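Local atomic coordinates of PilM (Pseudomonas aeruginosa, PDB entry 3HG9), a protein that has no established function but, as a plasmid-encoded member of the PilM family, probably takes part in pilus biogenesis. Residues L19-S24 / G46-F51; R25-A30 / G64-F69; D13-S18 / A75-A80; V55-Y60 / A68-P73. One frame throughout, in Å; residues are numbered along the deposited sequence.

Contact 1. Residues L19-S24 / G46-F51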
loop_
_atom_site.group_PDB
_atom_site.type_symbol
_atom_site.label_atom_id
_atom_site.label_comp_id
_atom_site.label_asym_id
_atom_site.label_seq_id
_atom_site.Cartn_x
_atom_site.Cartn_y
_atom_site.Cartn_z
ATOM N N LEU B 19 -16.489 -0.852 2.713
ATOM C CA LEU B 19 -15.608 -0.273 1.754
ATOM C C LEU B 19 -14.427 -1.238 1.418
ATOM O O LEU B 19 -14.190 -1.569 0.244
ATOM C CB LEU B 19 -15.099 1.064 2.286
ATOM C CG LEU B 19 -14.324 1.816 1.194
ATOM C CD1 LEU B 19 -14.626 3.319 1.349
ATOM C CD2 LEU B 19 -12.801 1.614 1.265
ATOM N N LEU B 20 -13.692 -1.692 2.435
ATOM C CA LEU B 20 -12.443 -2.459 2.155
ATOM C C LEU B 20 -12.813 -3.708 1.394
ATOM O O LEU B 20 -12.141 -4.141 0.404
ATOM C CB LEU B 20 -11.719 -2.827 3.450
ATOM C CG LEU B 20 -11.188 -1.512 3.889
ATOM C CD1 LEU B 20 -10.403 -1.593 5.169
ATOM C CD2 LEU B 20 -10.373 -0.881 2.706
ATOM N N LEU B 21 -13.922 -4.267 1.828
ATOM C CA LEU B 21 -14.383 -5.474 1.228
ATOM C C LEU B 21 -14.784 -5.262 -0.240
ATOM O O LEU B 21 -14.537 -6.132 -1.089
ATOM C CB LEU B 21 -15.552 -5.941 2.042
ATOM C CG LEU B 21 -16.198 -7.213 1.601
ATOM C CD1 LEU B 21 -16.960 -7.604 2.848
ATOM C CD2 LEU B 21 -17.121 -6.996 0.377
ATOM N N TYR B 22 -15.414 -4.127 -0.544
ATOM C CA TYR B 22 -15.850 -3.825 -1.954
ATOM C C TYR B 22 -14.618 -3.575 -2.785
ATOM O O TYR B 22 -14.442 -4.126 -3.881
ATOM C CB TYR B 22 -16.666 -2.572 -1.964
ATOM C CG TYR B 22 -17.233 -2.148 -3.284
ATOM C CD1 TYR B 22 -18.434 -2.659 -3.741
ATOM C CD2 TYR B 22 -16.630 -1.114 -4.017
ATOM C CE1 TYR B 22 -18.990 -2.213 -5.009
ATOM C CE2 TYR B 22 -17.173 -0.645 -5.248
ATOM C CZ TYR B 22 -18.325 -1.200 -5.736
ATOM O OH TYR B 22 -18.837 -0.708 -6.916
ATOM N N ARG B 23 -13.734 -2.768 -2.211
ATOM C CA ARG B 23 -12.447 -2.511 -2.827
ATOM C C ARG B 23 -11.772 -3.794 -3.352
ATOM O O ARG B 23 -11.239 -3.850 -4.493
ATOM C CB ARG B 23 -11.478 -1.777 -1.862
ATOM C CG ARG B 23 -10.196 -1.337 -2.619
ATOM C CD ARG B 23 -9.244 -0.556 -1.798
ATOM N NE ARG B 23 -8.352 -1.420 -1.016
ATOM C CZ ARG B 23 -7.295 -0.985 -0.330
ATOM N NH1 ARG B 23 -7.010 0.309 -0.361
ATOM N NH2 ARG B 23 -6.528 -1.837 0.401
ATOM N N SER B 24 -11.761 -4.827 -2.535
ATOM C CA SER B 24 -11.012 -5.994 -2.945
ATOM C C SER B 24 -11.660 -6.717 -4.090
ATOM O O SER B 24 -10.961 -7.334 -4.900
ATOM C CB SER B 24 -10.829 -6.923 -1.759
ATOM O OG SER B 24 -9.914 -6.358 -0.890
ATOM N N GLY B 46 -19.175 -9.972 -7.847
ATOM C CA GLY B 46 -19.410 -11.329 -7.296
ATOM C C GLY B 46 -19.540 -11.240 -5.797
ATOM O O GLY B 46 -19.105 -12.131 -5.032
ATOM N N LEU B 47 -20.110 -10.117 -5.379
ATOM C CA LEU B 47 -20.173 -9.783 -3.970
ATOM C C LEU B 47 -20.990 -10.838 -3.213
ATOM O O LEU B 47 -21.757 -11.615 -3.825
ATOM C CB LEU B 47 -20.758 -8.367 -3.805
ATOM C CG LEU B 47 -19.850 -7.235 -4.261
ATOM C CD1 LEU B 47 -20.608 -6.014 -4.379
ATOM C CD2 LEU B 47 -18.756 -7.032 -3.230
ATOM N N PRO B 48 -20.796 -10.903 -1.885
ATOM C CA PRO B 48 -21.566 -11.829 -1.055
ATOM C C PRO B 48 -23.079 -11.631 -1.126
ATOM O O PRO B 48 -23.568 -10.512 -1.313
ATOM C CB PRO B 48 -21.067 -11.542 0.379
ATOM C CG PRO B 48 -19.839 -10.576 0.235
ATOM C CD PRO B 48 -19.541 -10.441 -1.229
ATOM N N ALA B 49 -23.785 -12.747 -0.928
ATOM C CA ALA B 49 -25.211 -12.830 -0.937
ATOM C C ALA B 49 -25.741 -11.739 -0.049
ATOM O O ALA B 49 -26.462 -10.825 -0.517
ATOM C CB ALA B 49 -25.677 -14.235 -0.449
ATOM N N TRP B 50 -25.335 -11.837 1.222
ATOM C CA TRP B 50 -25.841 -10.964 2.306
ATOM C C TRP B 50 -25.556 -9.468 2.126
ATOM O O TRP B 50 -26.314 -8.622 2.605
ATOM C CB TRP B 50 -25.224 -11.381 3.633
ATOM C CG TRP B 50 -23.756 -11.832 3.594
ATOM C CD1 TRP B 50 -23.283 -13.136 3.474
ATOM C CD2 TRP B 50 -22.584 -11.008 3.791
ATOM N NE1 TRP B 50 -21.892 -13.154 3.561
ATOM C CE2 TRP B 50 -21.443 -11.862 3.733
ATOM C CE3 TRP B 50 -22.384 -9.620 3.981
ATOM C CZ2 TRP B 50 -20.131 -11.370 3.870
ATOM C CZ3 TRP B 50 -21.087 -9.140 4.105
ATOM C CH2 TRP B 50 -19.975 -10.018 4.075
ATOM N N PHE B 51 -24.434 -9.157 1.469
ATOM C CA PHE B 51 -23.990 -7.783 1.281
ATOM C C PHE B 51 -24.947 -7.038 0.399
ATOM O O PHE B 51 -25.140 -7.434 -0.771
ATOM C CB PHE B 51 -22.638 -7.798 0.594
ATOM C CG PHE B 51 -21.889 -6.536 0.713
ATOM C CD1 PHE B 51 -21.371 -6.145 1.943
ATOM C CD2 PHE B 51 -21.640 -5.740 -0.413
ATOM C CE1 PHE B 51 -20.666 -4.989 2.063
ATOM C CE2 PHE B 51 -20.939 -4.507 -0.298
ATOM C CZ PHE B 51 -20.432 -4.160 0.927
#

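Contact 2. Residues R25-A30 / G64-F69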
loop_
_atom_site.group_PDB
_atom_site.type_symbol
_atom_site.label_atom_id
_atom_site.label_comp_id
_atom_site.label_asym_id
_atom_site.label_seq_id
_atom_site.Cartn_x
_atom_site.Cartn_y
_atom_site.Cartn_z
ATOM N N ARG B 25 -12.989 -6.678 -4.150
ATOM C CA ARG B 25 -13.741 -7.193 -5.332
ATOM C C ARG B 25 -13.429 -6.480 -6.615
ATOM O O ARG B 25 -13.405 -7.088 -7.654
ATOM C CB ARG B 25 -15.232 -7.102 -5.102
ATOM C CG ARG B 25 -15.656 -7.962 -3.967
ATOM C CD ARG B 25 -15.209 -9.388 -4.198
ATOM N NE ARG B 25 -15.793 -10.255 -3.184
ATOM C CZ ARG B 25 -15.664 -11.575 -3.167
ATOM N NH1 ARG B 25 -14.964 -12.180 -4.130
ATOM N NH2 ARG B 25 -16.236 -12.279 -2.185
ATOM N N LEU B 26 -13.244 -5.171 -6.561
ATOM C CA LEU B 26 -12.615 -4.460 -7.686
ATOM C C LEU B 26 -11.151 -4.880 -7.889
ATOM O O LEU B 26 -10.785 -5.177 -9.009
ATOM C CB LEU B 26 -12.632 -2.965 -7.473
ATOM C CG LEU B 26 -13.943 -2.219 -7.350
ATOM C CD1 LEU B 26 -13.562 -0.835 -6.838
ATOM C CD2 LEU B 26 -14.653 -2.140 -8.726
ATOM N N ALA B 27 -10.306 -4.902 -6.841
ATOM C CA ALA B 27 -8.887 -5.213 -7.056
ATOM C C ALA B 27 -8.862 -6.379 -8.012
ATOM O O ALA B 27 -8.155 -6.349 -9.005
ATOM C CB ALA B 27 -8.156 -5.590 -5.774
ATOM N N GLU B 28 -9.665 -7.396 -7.736
ATOM C CA GLU B 28 -9.342 -8.689 -8.303
ATOM C C GLU B 28 -10.037 -8.947 -9.611
ATOM O O GLU B 28 -9.519 -9.653 -10.465
ATOM C CB GLU B 28 -9.593 -9.807 -7.302
ATOM C CG GLU B 28 -8.366 -10.130 -6.400
ATOM C CD GLU B 28 -8.749 -11.084 -5.281
ATOM O OE1 GLU B 28 -7.858 -11.690 -4.624
ATOM O OE2 GLU B 28 -9.974 -11.246 -5.057
ATOM N N TYR B 29 -11.209 -8.384 -9.766
ATOM C CA TYR B 29 -11.837 -8.359 -11.028
ATOM C C TYR B 29 -10.930 -7.564 -11.939
ATOM O O TYR B 29 -10.687 -7.999 -13.057
ATOM C CB TYR B 29 -13.175 -7.665 -10.888
ATOM C CG TYR B 29 -13.873 -7.344 -12.190
ATOM C CD1 TYR B 29 -13.410 -6.312 -13.006
ATOM C CD2 TYR B 29 -15.030 -8.044 -12.584
ATOM C CE1 TYR B 29 -14.042 -6.002 -14.199
ATOM C CE2 TYR B 29 -15.709 -7.729 -13.795
ATOM C CZ TYR B 29 -15.196 -6.697 -14.598
ATOM O OH TYR B 29 -15.808 -6.342 -15.809
ATOM N N ALA B 30 -10.439 -6.399 -11.479
ATOM C CA ALA B 30 -9.551 -5.551 -12.273
ATOM C C ALA B 30 -8.459 -6.366 -12.985
ATOM O O ALA B 30 -8.269 -6.237 -14.191
ATOM C CB ALA B 30 -8.921 -4.454 -11.409
ATOM N N GLY B 64 -5.040 -0.526 -14.665
ATOM C CA GLY B 64 -5.518 -1.703 -13.865
ATOM C C GLY B 64 -5.484 -1.550 -12.322
ATOM O O GLY B 64 -5.454 -2.539 -11.595
ATOM N N THR B 65 -5.508 -0.306 -11.841
ATOM C CA THR B 65 -5.563 0.020 -10.430
ATOM C C THR B 65 -6.999 0.414 -10.107
ATOM O O THR B 65 -7.658 1.095 -10.934
ATOM C CB THR B 65 -4.812 1.302 -10.097
ATOM O OG1 THR B 65 -5.771 2.356 -9.939
ATOM C CG2 THR B 65 -3.744 1.670 -11.136
ATOM N N SER B 66 -7.479 0.075 -8.909
ATOM C CA SER B 66 -8.853 0.439 -8.599
ATOM C C SER B 66 -9.033 1.288 -7.337
ATOM O O SER B 66 -8.238 1.233 -6.438
ATOM C CB SER B 66 -9.765 -0.791 -8.599
ATOM O OG SER B 66 -9.041 -1.908 -8.160
ATOM N N TYR B 67 -10.126 2.062 -7.297
ATOM C CA TYR B 67 -10.458 2.861 -6.167
ATOM C C TYR B 67 -11.868 2.558 -5.666
ATOM O O TYR B 67 -12.783 2.336 -6.462
ATOM C CB TYR B 67 -10.428 4.290 -6.599
ATOM C CG TYR B 67 -9.336 4.640 -7.554
ATOM C CD1 TYR B 67 -8.422 5.633 -7.236
ATOM C CD2 TYR B 67 -9.222 4.023 -8.783
ATOM C CE1 TYR B 67 -7.393 6.022 -8.132
ATOM C CE2 TYR B 67 -8.201 4.386 -9.665
ATOM C CZ TYR B 67 -7.294 5.392 -9.343
ATOM O OH TYR B 67 -6.244 5.761 -10.232
ATOM N N ALA B 68 -12.072 2.595 -4.360
ATOM C CA ALA B 68 -13.431 2.506 -3.831
ATOM C C ALA B 68 -13.650 3.754 -2.994
ATOM O O ALA B 68 -12.745 4.097 -2.225
ATOM C CB ALA B 68 -13.569 1.225 -2.945
ATOM N N PHE B 69 -14.777 4.459 -3.148
ATOM C CA PHE B 69 -14.928 5.739 -2.471
ATOM C C PHE B 69 -16.321 6.099 -2.015
ATOM O O PHE B 69 -17.294 5.898 -2.727
ATOM C CB PHE B 69 -14.398 6.886 -3.337
ATOM C CG PHE B 69 -14.942 6.918 -4.743
ATOM C CD1 PHE B 69 -16.021 7.756 -5.074
ATOM C CD2 PHE B 69 -14.331 6.144 -5.753
ATOM C CE1 PHE B 69 -16.512 7.807 -6.368
ATOM C CE2 PHE B 69 -14.809 6.164 -7.070
ATOM C CZ PHE B 69 -15.924 7.012 -7.393
#

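Contact 3. Residues D13-S18 / A75-A80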
loop_
_atom_site.group_PDB
_atom_site.type_symbol
_atom_site.label_atom_id
_atom_site.label_comp_id
_atom_site.label_asym_id
_atom_site.label_seq_id
_atom_site.Cartn_x
_atom_site.Cartn_y
_atom_site.Cartn_z
ATOM N N ASP B 13 -17.114 1.864 11.394
ATOM C CA ASP B 13 -16.110 0.832 11.325
ATOM C C ASP B 13 -16.647 -0.383 10.519
ATOM O O ASP B 13 -15.877 -1.113 9.834
ATOM C CB ASP B 13 -15.737 0.501 12.760
ATOM C CG ASP B 13 -15.618 1.799 13.636
ATOM O OD1 ASP B 13 -14.626 2.567 13.428
ATOM O OD2 ASP B 13 -16.539 2.071 14.484
ATOM N N THR B 14 -17.966 -0.574 10.593
ATOM C CA THR B 14 -18.658 -1.501 9.743
ATOM C C THR B 14 -18.627 -0.915 8.324
ATOM O O THR B 14 -18.286 -1.550 7.336
ATOM C CB THR B 14 -20.122 -1.563 10.213
ATOM O OG1 THR B 14 -20.263 -2.495 11.285
ATOM C CG2 THR B 14 -21.093 -1.956 9.058
ATOM N N LEU B 15 -18.972 0.330 8.199
ATOM C CA LEU B 15 -18.894 0.927 6.911
ATOM C C LEU B 15 -17.481 0.913 6.246
ATOM O O LEU B 15 -17.362 0.765 5.010
ATOM C CB LEU B 15 -19.409 2.344 7.058
ATOM C CG LEU B 15 -19.532 3.027 5.713
ATOM C CD1 LEU B 15 -20.514 2.257 4.857
ATOM C CD2 LEU B 15 -19.943 4.534 5.863
ATOM N N ALA B 16 -16.431 1.131 7.045
ATOM C CA ALA B 16 -15.058 1.146 6.535
ATOM C C ALA B 16 -14.666 -0.246 6.056
ATOM O O ALA B 16 -14.136 -0.396 4.965
ATOM C CB ALA B 16 -14.089 1.622 7.642
ATOM N N ARG B 17 -14.943 -1.244 6.889
ATOM C CA ARG B 17 -14.920 -2.650 6.530
ATOM C C ARG B 17 -15.684 -3.043 5.202
ATOM O O ARG B 17 -15.120 -3.765 4.352
ATOM C CB ARG B 17 -15.400 -3.478 7.750
ATOM C CG ARG B 17 -14.240 -3.863 8.752
ATOM C CD ARG B 17 -14.719 -4.848 9.857
ATOM N NE ARG B 17 -13.806 -5.958 10.237
ATOM C CZ ARG B 17 -12.821 -5.886 11.148
ATOM N NH1 ARG B 17 -12.581 -4.750 11.808
ATOM N NH2 ARG B 17 -12.043 -6.946 11.409
ATOM N N SER B 18 -16.905 -2.549 4.999
ATOM C CA SER B 18 -17.625 -2.770 3.724
ATOM C C SER B 18 -16.866 -2.113 2.546
ATOM O O SER B 18 -16.604 -2.745 1.508
ATOM C CB SER B 18 -19.051 -2.176 3.817
ATOM O OG SER B 18 -19.725 -2.649 4.999
ATOM N N ALA B 75 -18.413 10.889 9.629
ATOM C CA ALA B 75 -17.228 11.266 10.401
ATOM C C ALA B 75 -16.561 10.113 11.126
ATOM O O ALA B 75 -17.223 9.232 11.650
ATOM C CB ALA B 75 -17.541 12.421 11.352
ATOM N N GLY B 76 -15.228 10.144 11.167
ATOM C CA GLY B 76 -14.391 9.051 11.718
ATOM C C GLY B 76 -14.082 7.949 10.714
ATOM O O GLY B 76 -13.570 6.899 11.104
ATOM N N LEU B 77 -14.363 8.201 9.433
ATOM C CA LEU B 77 -14.439 7.163 8.360
ATOM C C LEU B 77 -13.105 7.007 7.671
ATOM O O LEU B 77 -12.741 5.888 7.251
ATOM C CB LEU B 77 -15.497 7.516 7.256
ATOM C CG LEU B 77 -15.405 6.632 5.993
ATOM C CD1 LEU B 77 -15.907 5.186 6.157
ATOM C CD2 LEU B 77 -16.058 7.207 4.771
ATOM N N ALA B 78 -12.404 8.135 7.496
ATOM C CA ALA B 78 -11.028 8.130 6.942
ATOM C C ALA B 78 -10.182 7.338 7.905
ATOM O O ALA B 78 -9.624 6.252 7.586
ATOM C CB ALA B 78 -10.508 9.548 6.827
ATOM N N ALA B 79 -10.128 7.850 9.121
ATOM C CA ALA B 79 -9.370 7.187 10.152
ATOM C C ALA B 79 -9.701 5.707 10.134
ATOM O O ALA B 79 -8.868 4.879 9.738
ATOM C CB ALA B 79 -9.670 7.802 11.487
ATOM N N ALA B 80 -10.934 5.372 10.511
ATOM C CA ALA B 80 -11.363 3.978 10.652
ATOM C C ALA B 80 -10.914 3.123 9.476
ATOM O O ALA B 80 -10.623 1.941 9.664
ATOM C CB ALA B 80 -12.863 3.905 10.796
#

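Contact 4. Residues V55-Y60 / A68-P73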
loop_
_atom_site.group_PDB
_atom_site.type_symbol
_atom_site.label_atom_id
_atom_site.label_comp_id
_atom_site.label_asym_id
_atom_site.label_seq_id
_atom_site.Cartn_x
_atom_site.Cartn_y
_atom_site.Cartn_z
ATOM N N VAL B 55 -24.990 2.470 -1.674
ATOM C CA VAL B 55 -24.464 3.647 -2.304
ATOM C C VAL B 55 -24.603 4.651 -1.127
ATOM O O VAL B 55 -25.673 4.730 -0.460
ATOM C CB VAL B 55 -25.182 3.992 -3.552
ATOM C CG1 VAL B 55 -24.133 4.310 -4.615
ATOM C CG2 VAL B 55 -26.086 2.829 -3.963
ATOM N N ARG B 56 -23.575 5.443 -0.851
ATOM C CA ARG B 56 -22.632 5.996 -1.807
ATOM C C ARG B 56 -21.281 5.243 -1.987
ATOM O O ARG B 56 -20.353 5.823 -2.551
ATOM C CB ARG B 56 -22.396 7.453 -1.406
ATOM C CG ARG B 56 -22.703 7.854 0.117
ATOM C CD ARG B 56 -22.772 6.710 1.286
ATOM N NE ARG B 56 -24.176 6.496 1.533
ATOM C CZ ARG B 56 -24.883 7.149 2.440
ATOM N NH1 ARG B 56 -24.245 8.006 3.246
ATOM N NH2 ARG B 56 -26.232 6.920 2.555
ATOM N N LEU B 57 -21.189 3.966 -1.580
ATOM C CA LEU B 57 -19.982 3.127 -1.887
ATOM C C LEU B 57 -19.815 2.934 -3.370
ATOM O O LEU B 57 -20.516 2.114 -4.025
ATOM C CB LEU B 57 -20.014 1.721 -1.262
ATOM C CG LEU B 57 -18.732 1.156 -0.648
ATOM C CD1 LEU B 57 -18.993 -0.305 -0.175
ATOM C CD2 LEU B 57 -17.448 1.293 -1.435
ATOM N N GLN B 58 -18.846 3.667 -3.881
ATOM C CA GLN B 58 -18.645 3.743 -5.293
ATOM C C GLN B 58 -17.306 3.183 -5.539
ATOM O O GLN B 58 -16.492 3.216 -4.651
ATOM C CB GLN B 58 -18.749 5.209 -5.726
ATOM C CG GLN B 58 -20.229 5.705 -5.786
ATOM C CD GLN B 58 -20.327 6.962 -6.587
ATOM O OE1 GLN B 58 -20.474 8.063 -6.007
ATOM N NE2 GLN B 58 -20.109 6.842 -7.928
ATOM N N GLY B 59 -17.079 2.647 -6.726
ATOM C CA GLY B 59 -15.774 2.170 -7.072
ATOM C C GLY B 59 -15.502 2.582 -8.488
ATOM O O GLY B 59 -16.456 2.867 -9.186
ATOM N N TYR B 60 -14.215 2.585 -8.907
ATOM C CA TYR B 60 -13.766 2.946 -10.270
ATOM C C TYR B 60 -12.497 2.129 -10.601
ATOM O O TYR B 60 -11.881 1.498 -9.727
ATOM C CB TYR B 60 -13.460 4.463 -10.330
ATOM C CG TYR B 60 -13.481 5.141 -11.701
ATOM C CD1 TYR B 60 -14.651 5.145 -12.474
ATOM C CD2 TYR B 60 -12.360 5.825 -12.210
ATOM C CE1 TYR B 60 -14.697 5.763 -13.739
ATOM C CE2 TYR B 60 -12.402 6.455 -13.468
ATOM C CZ TYR B 60 -13.593 6.418 -14.227
ATOM O OH TYR B 60 -13.745 6.994 -15.481
ATOM N N ALA B 68 -12.072 2.595 -4.360
ATOM C CA ALA B 68 -13.431 2.506 -3.831
ATOM C C ALA B 68 -13.650 3.754 -2.994
ATOM O O ALA B 68 -12.745 4.097 -2.225
ATOM C CB ALA B 68 -13.569 1.225 -2.945
ATOM N N PHE B 69 -14.777 4.459 -3.148
ATOM C CA PHE B 69 -14.928 5.739 -2.471
ATOM C C PHE B 69 -16.321 6.099 -2.015
ATOM O O PHE B 69 -17.294 5.898 -2.727
ATOM C CB PHE B 69 -14.398 6.886 -3.337
ATOM C CG PHE B 69 -14.942 6.918 -4.743
ATOM C CD1 PHE B 69 -16.021 7.756 -5.074
ATOM C CD2 PHE B 69 -14.331 6.144 -5.753
ATOM C CE1 PHE B 69 -16.512 7.807 -6.368
ATOM C CE2 PHE B 69 -14.809 6.164 -7.070
ATOM C CZ PHE B 69 -15.924 7.012 -7.393
ATOM N N ILE B 70 -16.402 6.625 -0.802
ATOM C CA ILE B 70 -17.618 7.264 -0.349
ATOM C C ILE B 70 -17.529 8.740 -0.658
ATOM O O ILE B 70 -16.742 9.477 -0.070
ATOM C CB ILE B 70 -17.982 6.959 1.113
ATOM C CG1 ILE B 70 -18.854 5.710 1.130
ATOM C CG2 ILE B 70 -18.883 8.056 1.728
ATOM C CD1 ILE B 70 -18.103 4.418 1.162
ATOM N N ALA B 71 -18.372 9.119 -1.619
ATOM C CA ALA B 71 -18.436 10.437 -2.250
ATOM C C ALA B 71 -18.545 11.633 -1.278
ATOM O O ALA B 71 -17.915 12.704 -1.529
ATOM C CB ALA B 71 -19.569 10.457 -3.313
ATOM N N SER B 72 -19.306 11.507 -0.193
ATOM C CA SER B 72 -19.244 12.556 0.822
ATOM C C SER B 72 -19.371 11.980 2.237
ATOM O O SER B 72 -20.459 11.546 2.679
ATOM C CB SER B 72 -20.189 13.755 0.512
ATOM O OG SER B 72 -21.468 13.351 0.020
ATOM N N PRO B 73 -18.254 12.010 2.960
ATOM C CA PRO B 73 -18.027 11.052 4.030
ATOM C C PRO B 73 -18.794 11.408 5.269
ATOM O O PRO B 73 -19.231 12.548 5.393
ATOM C CB PRO B 73 -16.525 11.189 4.305
ATOM C CG PRO B 73 -16.248 12.644 4.013
ATOM C CD PRO B 73 -17.265 13.098 2.958
#

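Contact 1. Residues L19-S24 / G46-F51
L21 is the residue of the helical segment L19-S24 that gives most to the loop G46-F51, and its two methyl groups do different work. With CG anti to the backbone N (chi1 -179°), the side chain reaches out from the helix, and the branch splits between neighbours. CD2 meets CD2 of L47 at 4.0 Å, comes to 4.5 Å from CG of P48, and sits over one face of the F51 ring, 4.4 Å from its CZ. CD1 goes instead to W50, approaching CH2 at 4.1 Å. A branched aliphatic chain suits this position because one residue can touch four loop side chains. The next residue, Y22, meets the other branch of L47 obliquely, with CD1 of Y22 4.0 Å from CD1 of L47. Within the loop, P48 in turn packs CB against a face of the W50 indole. R23 points elsewhere and forms a salt bridge with D88 of the second subunit. No hydrogen bond joins the two segments, so the loop is held to the helix here by apolar side-chain contact alone, at a partly exposed site where Y22 is the buried member.

Contact 2. Residues R25-A30 / G64-F69
L26 and S66 meet through their beta carbons, CB to CB at 3.8 Å, where the helical segment R25-A30 runs nearly antiparallel to the strand T65-F69, the two axes 7.7 Å apart at their closest and 158° between their directions. Both side chains leave their backbones toward the other segment. From that starting point L26 turns CG beside its own backbone N (chi1 -62°) and reaches obliquely over to the strand backbone at Y67, so that CD1 lies against the carbonyl oxygen of Y67, 3.3 Å away, and also approaches the methyl of A68 at 4.4 Å. The S66 hydroxyl is directed at the helix backbone instead: OG is 3.5 Å from CA of A27. One helical turn beyond L26, the methyl of A30 faces the strand, 4.0 Å from the carbonyl oxygen of G64 and 4.1 Å from OG of S66. Small residues suit this end, since A30 and S66, which both point across the contact, let the two backbones come close, with CA of A27 5.9 Å from CA of S66, while the longer leucine reaches on to Y67 and A68. Around this buried seam, I61 of strand 57-62 packs on A30 and S66, and P40 touches L26. Strand 65-70 lies between strand 57-62 and an antiparallel strand of the second subunit, so helix 12-31 rests on a sheet that continues across the interface.

Contact 3. Residues D13-S18 / A75-A80
The CA atoms of D13 and A80, 5.7 Å apart, are the closest such pair between an early part of helix 12-31 and the first turn of helix 77-83. This is helix-to-helix packing built on alanine and leucine. A16 and A80 both direct their methyls at the other segment, and these meet CB to CB at 4.1 Å. Alanine suits both places because a single methyl fills the gap between helices this close. Beside them L77 brings the leucine component: a chi1 of 168° swings CG away from the backbone N, and CD1 rests against L15 and A16 of the first helix, 4.1 Å from CD2 of L15 and 4.1 Å from CA of A16. G76 occupies the N-cap position of the second helix with a positive phi of 86°, a conformation that glycine adopts easily, and its carbonyl accepts the first-turn bond from A80 N. L77 also packs on V119 of the second subunit, so the pair of helices borders the dimer interface. D13 swings its carboxylate toward A80 although its CB bond does not point at the other helix, and OD1 comes to 3.4 Å from CB of A80. Within the first helix the hydroxyl of S18 folds back onto the preceding turn, OG donating to the carbonyl oxygen of T14 at 3.0 Å, an oxygen that also accepts from the N of S18.

Contact 4. Residues V55-Y60 / A68-P73
Segments V55-Y60 and A68-P73 pair antiparallel as parts of the two arms of a beta hairpin, their strand axes 4.4 Å apart at the closest point and 145° between their directions. Q58 and F69 form a hydrogen-bonded pair: Q58 N donates to F69 O at 3.0 Å, and F69 N donates back to Q58 O at 2.6 Å. Next to it G59 faces A68 in a non-hydrogen-bonded pair, with CA atoms only 4.0 Å apart, a closeness that the absence of a side chain on G59 and the small methyl of A68 readily allow. The side chains sort onto two faces. On one, Q58 crosses F69, its CB lying over the ring face as a CH-pi contact, 3.8 Å from the centroid. F69 has CG between its backbone N and carbonyl carbon (chi1 51°), which turns the ring across toward the partner strand. There its rim also receives CB of Y60, near the ring plane, 3.9 Å from CE2. Further out, OE1 of Q58 approaches CB of A71. On the opposite face L57 packs its CG against CD1 of I70 at 3.8 Å and its CD2 against the methyl of A68, and helix 12-31 covers this side through Y22 and L19. At the margin R56 crosses I70 obliquely, its CD 4.0 Å from CG1 of I70. I114 of the second subunit packs on F69. The chemistry thus divides the work: two backbone bonds set the pairing of Q58 with F69, aliphatic carbon packs on the L57 face and the F69 ring with Q58 on the other, and the polar end of Q58 stays at the periphery.

Overall arrangement
Helix 12-31 is common to contacts 1, 2 and 3, with D13-S18, L19-S24 and R25-A30 following one another along it and meeting a second helix, a loop and a strand in turn. Contact 4 involves no helix of its own but builds the hairpin that the helix lies on, and it shares A68 and F69 with contact 2. Contact 2 is buried, contacts 3 and 4 partly so, and contact 1 lies at the surface. Only contact 4 has hydrogen bonds between its segments; the other three rely on packing, by branched and aromatic side chains in contact 1, and largely by small residues with leucine in contacts 2 and 3. All four reach the second subunit.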